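Local coordinates for putative endonuclease/exonuclease/phosphatase family protein (Bacteroides thetaiotaomicron, PDB 3MPR), which probably acts as a metal-dependent phosphodiesterase of the DNase I-like fold, with endonuclease or RNA exonuclease activity, at residues A[43-48]-A[90-95]; A[189-192]-A[196-199]. All coordinates share one frame; numbering follows the deposited sequence.

Contact 1. Residues A[43-48]-A[90-95]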
# COMPACT_ATOMS: atom_id res chain seq x y z
N ASP A 43 4.34 3.88 -5.44
CA ASP A 43 5.27 4.98 -5.64
C ASP A 43 6.73 4.64 -5.34
O ASP A 43 7.40 5.37 -4.60
CB ASP A 43 4.86 6.18 -4.78
CG ASP A 43 3.50 6.75 -5.17
OD1 ASP A 43 3.21 6.82 -6.38
OD2 ASP A 43 2.73 7.12 -4.26
N PHE A 44 7.25 3.54 -5.90
CA PHE A 44 8.67 3.25 -5.70
C PHE A 44 9.51 4.25 -6.53
O PHE A 44 9.41 4.28 -7.76
CB PHE A 44 9.04 1.83 -6.15
CG PHE A 44 8.34 0.70 -5.41
CD1 PHE A 44 7.52 0.93 -4.32
CD2 PHE A 44 8.54 -0.62 -5.82
CE1 PHE A 44 6.89 -0.13 -3.66
CE2 PHE A 44 7.93 -1.69 -5.17
CZ PHE A 44 7.10 -1.44 -4.08
N ASP A 45 10.33 5.07 -5.88
CA ASP A 45 11.21 5.97 -6.62
C ASP A 45 12.37 5.19 -7.24
O ASP A 45 12.79 5.45 -8.36
CB ASP A 45 11.81 7.03 -5.69
CG ASP A 45 10.77 8.01 -5.18
OD1 ASP A 45 9.72 8.19 -5.85
OD2 ASP A 45 11.01 8.60 -4.11
N ILE A 46 12.89 4.26 -6.46
CA ILE A 46 14.01 3.44 -6.87
C ILE A 46 13.94 2.13 -6.12
O ILE A 46 13.67 2.11 -4.92
CB ILE A 46 15.34 4.18 -6.61
CG1 ILE A 46 16.54 3.27 -6.90
CG2 ILE A 46 15.39 4.73 -5.21
CD1 ILE A 46 17.79 4.06 -7.19
N PHE A 47 14.15 1.02 -6.81
CA PHE A 47 14.05 -0.27 -6.15
C PHE A 47 15.01 -1.30 -6.72
O PHE A 47 15.30 -1.28 -7.90
CB PHE A 47 12.60 -0.80 -6.14
CG PHE A 47 11.98 -0.98 -7.52
CD1 PHE A 47 11.50 0.10 -8.24
CD2 PHE A 47 11.79 -2.25 -8.04
CE1 PHE A 47 10.90 -0.09 -9.48
CE2 PHE A 47 11.20 -2.45 -9.27
CZ PHE A 47 10.74 -1.36 -9.99
N GLY A 48 15.50 -2.18 -5.84
CA GLY A 48 16.34 -3.29 -6.22
C GLY A 48 15.45 -4.48 -6.50
O GLY A 48 14.47 -4.72 -5.79
N THR A 90 13.33 7.97 -14.09
CA THR A 90 14.32 8.79 -14.78
C THR A 90 14.04 10.28 -14.57
O THR A 90 14.95 11.11 -14.67
CB THR A 90 14.41 8.46 -16.29
OG1 THR A 90 13.14 8.66 -16.91
CG2 THR A 90 14.86 7.03 -16.51
N ASP A 91 12.79 10.63 -14.29
CA ASP A 91 12.47 12.03 -14.04
C ASP A 91 12.92 12.51 -12.67
O ASP A 91 12.91 13.71 -12.40
CB ASP A 91 10.97 12.34 -14.28
CG ASP A 91 10.05 11.72 -13.23
OD1 ASP A 91 10.51 10.96 -12.36
OD2 ASP A 91 8.83 11.99 -13.28
N LYS A 92 13.35 11.58 -11.81
CA LYS A 92 13.81 11.95 -10.46
C LYS A 92 15.32 11.89 -10.20
O LYS A 92 15.82 12.64 -9.38
CB LYS A 92 13.09 11.09 -9.41
CG LYS A 92 11.67 11.54 -9.12
CD LYS A 92 11.02 10.59 -8.12
CE LYS A 92 9.51 10.75 -8.11
NZ LYS A 92 9.08 11.75 -7.11
N PHE A 93 16.03 11.01 -10.90
CA PHE A 93 17.45 10.81 -10.61
C PHE A 93 18.29 10.84 -11.87
O PHE A 93 17.85 10.36 -12.92
CB PHE A 93 17.67 9.45 -9.92
CG PHE A 93 16.78 9.22 -8.74
CD1 PHE A 93 15.61 8.50 -8.89
CD2 PHE A 93 17.11 9.72 -7.49
CE1 PHE A 93 14.77 8.27 -7.80
CE2 PHE A 93 16.28 9.51 -6.40
CZ PHE A 93 15.11 8.78 -6.55
N ASP A 94 19.49 11.38 -11.76
CA ASP A 94 20.53 11.14 -12.77
C ASP A 94 21.49 10.09 -12.22
O ASP A 94 21.67 9.98 -11.01
CB ASP A 94 21.32 12.42 -13.05
CG ASP A 94 20.54 13.41 -13.91
OD1 ASP A 94 19.94 12.98 -14.91
OD2 ASP A 94 20.54 14.61 -13.58
N ILE A 95 22.12 9.34 -13.12
CA ILE A 95 23.17 8.42 -12.71
C ILE A 95 24.51 9.10 -12.85
O ILE A 95 24.85 9.58 -13.93
CB ILE A 95 23.16 7.15 -13.53
CG1 ILE A 95 21.96 6.29 -13.14
CG2 ILE A 95 24.48 6.38 -13.33
CD1 ILE A 95 21.73 5.11 -14.05
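At one end of the two-sheet sandwich, D45 and I46, where strand 46-50 begins, meet K92 and F93, where strand 93-102 begins. The two strands belong to different sheets. No hydrogen bond crosses between them here; the joining is by side chains packed on each other and on the D45 carbonyl. The F93 ring comes in rim first. Its CE1 lies 3.5 Å from D45 O, with the oxygen near the ring plane, and D45 CB sits at the same edge, 3.8 Å from CZ. I46 CG2 approaches F93 CZ obliquely at 4.3 Å. K92 CB lies over one face of the F93 ring, offset toward its rim. The lysine chain then runs out extended and bends only at the last torsion (chi4 -91°), passing D45 OD1 with CE at 3.4 Å. NZ ends 3.8 Å from D45 OD1, a long salt bridge. The other carboxylate oxygen, D45 OD2, accepts a hydrogen bond from T8 N, which anchors the aspartate to strand 5-13. With K92 cut back to an alanine, D45 OD1 would probably lose its long-range positive mate and the methylenes packed beside it. L7, F127 and C129 also touch F93, as expected where the facing sheets of a DNase I-like alpha/beta sandwich pack together.

Contact 2. Residues A[189-192]-A[196-199]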
# COMPACT_ATOMS: atom_id res chain seq x y z
N ASP A 189 24.02 -10.09 11.02
CA ASP A 189 24.81 -9.40 12.03
C ASP A 189 25.98 -8.69 11.38
O ASP A 189 26.41 -7.64 11.84
CB ASP A 189 25.37 -10.38 13.07
CG ASP A 189 24.30 -11.15 13.82
OD1 ASP A 189 23.12 -10.72 13.81
OD2 ASP A 189 24.64 -12.18 14.43
N ALA A 190 26.51 -9.27 10.31
CA ALA A 190 27.69 -8.70 9.67
C ALA A 190 27.44 -7.27 9.16
O ALA A 190 28.34 -6.42 9.19
CB ALA A 190 28.21 -9.60 8.57
N PHE A 191 26.21 -6.99 8.73
CA PHE A 191 25.87 -5.65 8.26
C PHE A 191 25.65 -4.64 9.37
O PHE A 191 25.99 -3.46 9.22
CB PHE A 191 24.64 -5.68 7.33
CG PHE A 191 24.89 -6.37 6.01
CD1 PHE A 191 25.62 -5.74 5.01
CD2 PHE A 191 24.40 -7.64 5.76
CE1 PHE A 191 25.86 -6.36 3.80
CE2 PHE A 191 24.63 -8.27 4.54
CZ PHE A 191 25.36 -7.63 3.56
N VAL A 192 25.06 -5.08 10.48
CA VAL A 192 24.53 -4.13 11.46
C VAL A 192 25.24 -4.05 12.81
O VAL A 192 25.04 -3.07 13.54
CB VAL A 192 23.04 -4.40 11.77
CG1 VAL A 192 22.18 -4.22 10.53
CG2 VAL A 192 22.86 -5.80 12.37
N VAL A 196 27.56 0.29 11.04
CA VAL A 196 27.89 0.80 9.71
C VAL A 196 26.61 0.99 8.89
O VAL A 196 26.48 1.97 8.16
CB VAL A 196 28.88 -0.14 8.95
CG1 VAL A 196 29.10 0.34 7.51
CG2 VAL A 196 30.22 -0.21 9.69
N LEU A 197 25.69 0.04 9.03
CA LEU A 197 24.36 0.10 8.40
C LEU A 197 23.29 -0.18 9.44
O LEU A 197 23.57 -0.81 10.46
CB LEU A 197 24.23 -0.96 7.31
CG LEU A 197 25.07 -0.80 6.04
CD1 LEU A 197 25.14 -2.10 5.23
CD2 LEU A 197 24.53 0.35 5.19
N CYS A 198 22.06 0.25 9.14
CA CYS A 198 20.90 0.00 9.99
C CYS A 198 19.86 -0.79 9.23
O CYS A 198 19.63 -0.54 8.05
CB CYS A 198 20.28 1.34 10.42
SG CYS A 198 21.46 2.40 11.32
N ASP A 199 19.20 -1.72 9.92
CA ASP A 199 18.05 -2.42 9.35
C ASP A 199 16.83 -1.51 9.41
O ASP A 199 16.43 -1.09 10.49
CB ASP A 199 17.79 -3.69 10.18
CG ASP A 199 16.69 -4.54 9.61
OD1 ASP A 199 16.04 -4.11 8.62
OD2 ASP A 199 16.47 -5.65 10.15
O HOH W 1 27.84 -2.63 11.08
O HOH W 2 22.86 -0.99 13.10
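F191 lies alongside L197, both side chains pointing the same way. Ring atom CD1 of F191 meets CD1 of L197 at 3.7 Å, and the methyl approaches the ring obliquely. The same methyl is 4.2 Å from F191 CB. Nearer the backbone, L197 CB rests 3.6 Å from F191 O. In both residues CG stands anti to the carbonyl carbon (chi1 -68° in F191, -69° in L197), which helps send both side chains the same way into the core. There F231 stacks on the F191 ring, F179 meets it with planes nearly perpendicular, and L175 touches both side chains. The contact is a short helix-to-strand connection: helix 186-192 ends, and the chain swings across its end into 198-199, an outermost strand, within the chain, of the six-stranded sheet in this DNase I-like fold. No direct hydrogen bond crosses it; two waters bridge its backbone. One donates to F191 O at 2.8 Å and accepts from V196 N. The other donates to both V192 O and L197 O, the latter at 2.7 Å. V192 leans its CG1 against the backbone of 197-199, 3.7 Å from L197 O and 3.9 Å from D199 N. D199 turns its carboxylate elsewhere: OD1 caps Y201 N at the start of helix 200-203, while OD2 takes Y188 OH and a salt bridge from R226.

Overall arrangement
The contacts are about 24 Å apart between centres and do not touch; their nearest atoms are about 14 Å apart. Both reach the six-stranded sheet, at its two outermost strands within the chain: contact 1 at 93-102, contact 2 at 198-199. Both are partly buried, but contact 2 also has an exposed residue, V196, whereas none of the touching residues of contact 1 is exposed. Contact 1 joins segments far apart in sequence and spans the two sheets. Contact 2 is local, linking a helix to the strand that follows it. Each sets an aromatic ring inward. Outside that ring, contact 1 has a long ion pair between side chains, whereas contact 2 has waters between backbone groups.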